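Local coordinates for protein Alpha/beta hydrolase (PDB 3BWX) that probably acts as a hydrolase of the alpha/beta hydrolase fold, with no substrate established, and binds calcium, at residues T111-A116 / W219-A224. The protein carries 1 engineered substitution. Numbering follows the deposited sequence.
Sequences TMLLAA and WPLFDA
Leu221 reaches from helix 219-225 to helix 106-117 and spreads its two methyl groups over the latter: CD1 meets Leu113 CD2 at 3.8 Å, while CD2 rests on the methyl of Ala116. A branched leucine suits this place because it can touch two residues three apart on the facing helix, and the small alanine leaves room for the second branch. Nearer the backbone, CB of Leu221 lies 4.0 Å from CB of Met112. This residue, a selenomethionine, carries its selenium alongside the other helix, 3.9 Å from Phe222 CA and close to Phe222 CB. Its long, unbranched side chain can lie along a helix backbone, and the bend at chi3 (-126°) turns its end. A chi1 of 170° swings the Phe222 ring away from helix 106-117, toward Met249 and Pro132.

One water donates to Met112 O (2.7 Å) and to Leu221 O (2.8 Å), bridging the two backbones. The axes of segments 111-116 and 219-224 come within 8.5 Å of each other and cross at 70°. Helix 106-117 follows strand 99-104 through a GxSxG sequence consistent with the nucleophile elbow; the contact packs it against the short helix preceding strand 230-235 in the alpha/beta hydrolase fold.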
# COMPACT_ATOMS: atom_id res chain seq x y z
N THR A 111 0.10 -5.02 -7.37
CA THR A 111 -0.74 -4.53 -8.46
C THR A 111 -0.18 -4.96 -9.84
O THR A 111 -0.90 -5.45 -10.69
CB THR A 111 -0.86 -3.00 -8.41
OG1 THR A 111 -1.57 -2.61 -7.23
CG2 THR A 111 -1.63 -2.46 -9.64
N MSE A 112 1.13 -4.86 -10.01
CA MSE A 112 1.75 -5.36 -11.25
C MSE A 112 1.58 -6.86 -11.44
O MSE A 112 1.22 -7.34 -12.52
CB MSE A 112 3.22 -4.95 -11.30
CG MSE A 112 3.44 -3.46 -11.41
SE MSE A 112 5.38 -2.98 -11.47
CE MSE A 112 5.48 -1.71 -10.04
N LEU A 113 1.70 -7.61 -10.33
CA LEU A 113 1.57 -9.05 -10.34
C LEU A 113 0.12 -9.47 -10.66
O LEU A 113 -0.13 -10.38 -11.46
CB LEU A 113 2.09 -9.60 -9.01
CG LEU A 113 3.62 -9.56 -8.93
CD1 LEU A 113 4.00 -9.80 -7.47
CD2 LEU A 113 4.28 -10.58 -9.92
N LEU A 114 -0.85 -8.76 -10.09
CA LEU A 114 -2.26 -9.02 -10.41
C LEU A 114 -2.53 -8.71 -11.89
O LEU A 114 -3.23 -9.48 -12.56
CB LEU A 114 -3.20 -8.18 -9.57
CG LEU A 114 -3.33 -8.60 -8.13
CD1 LEU A 114 -4.02 -7.49 -7.31
CD2 LEU A 114 -4.05 -9.93 -7.99
N ALA A 115 -2.00 -7.59 -12.41
CA ALA A 115 -2.23 -7.20 -13.80
C ALA A 115 -1.66 -8.25 -14.74
O ALA A 115 -2.28 -8.59 -15.74
CB ALA A 115 -1.61 -5.81 -14.08
N ALA A 116 -0.51 -8.79 -14.38
CA ALA A 116 0.19 -9.78 -15.21
C ALA A 116 -0.67 -10.99 -15.54
O ALA A 116 -0.54 -11.55 -16.60
CB ALA A 116 1.49 -10.27 -14.49
N TRP A 219 10.57 -4.81 -15.37
CA TRP A 219 10.04 -3.99 -16.46
C TRP A 219 8.88 -4.65 -17.23
O TRP A 219 7.91 -3.97 -17.56
CB TRP A 219 11.17 -3.55 -17.37
CG TRP A 219 11.90 -2.40 -16.78
CD1 TRP A 219 13.13 -2.42 -16.22
CD2 TRP A 219 11.42 -1.06 -16.67
NE1 TRP A 219 13.46 -1.16 -15.77
CE2 TRP A 219 12.43 -0.30 -16.05
CE3 TRP A 219 10.25 -0.42 -17.07
CZ2 TRP A 219 12.29 1.08 -15.81
CZ3 TRP A 219 10.10 0.94 -16.82
CH2 TRP A 219 11.12 1.68 -16.21
N PRO A 220 8.97 -5.97 -17.51
CA PRO A 220 7.84 -6.62 -18.18
C PRO A 220 6.54 -6.56 -17.41
O PRO A 220 5.49 -6.43 -18.01
CB PRO A 220 8.32 -8.09 -18.29
CG PRO A 220 9.80 -7.96 -18.41
CD PRO A 220 10.12 -6.89 -17.40
N LEU A 221 6.60 -6.63 -16.08
CA LEU A 221 5.41 -6.53 -15.24
C LEU A 221 4.86 -5.08 -15.30
O LEU A 221 3.66 -4.84 -15.41
CB LEU A 221 5.70 -6.95 -13.80
CG LEU A 221 6.19 -8.38 -13.58
CD1 LEU A 221 6.62 -8.52 -12.14
CD2 LEU A 221 5.09 -9.37 -13.88
N PHE A 222 5.74 -4.11 -15.25
CA PHE A 222 5.30 -2.73 -15.38
C PHE A 222 4.65 -2.50 -16.72
O PHE A 222 3.58 -1.91 -16.85
CB PHE A 222 6.49 -1.77 -15.20
CG PHE A 222 6.14 -0.35 -15.57
CD1 PHE A 222 5.42 0.47 -14.70
CD2 PHE A 222 6.45 0.15 -16.83
CE1 PHE A 222 4.97 1.73 -15.10
CE2 PHE A 222 5.99 1.40 -17.21
CZ PHE A 222 5.30 2.20 -16.34
N ASP A 223 5.31 -3.01 -17.75
CA ASP A 223 4.83 -2.74 -19.10
C ASP A 223 3.46 -3.33 -19.36
O ASP A 223 2.61 -2.69 -20.02
CB ASP A 223 5.85 -3.17 -20.14
CG ASP A 223 6.83 -2.08 -20.46
OD1 ASP A 223 6.35 -0.98 -20.82
OD2 ASP A 223 8.07 -2.28 -20.42
N ALA A 224 3.18 -4.50 -18.78
CA ALA A 224 1.87 -5.07 -18.93
C ALA A 224 0.82 -4.21 -18.23
O ALA A 224 -0.25 -3.95 -18.78
CB ALA A 224 1.83 -6.52 -18.42
O HOH W 1 1.91 -7.00 -15.10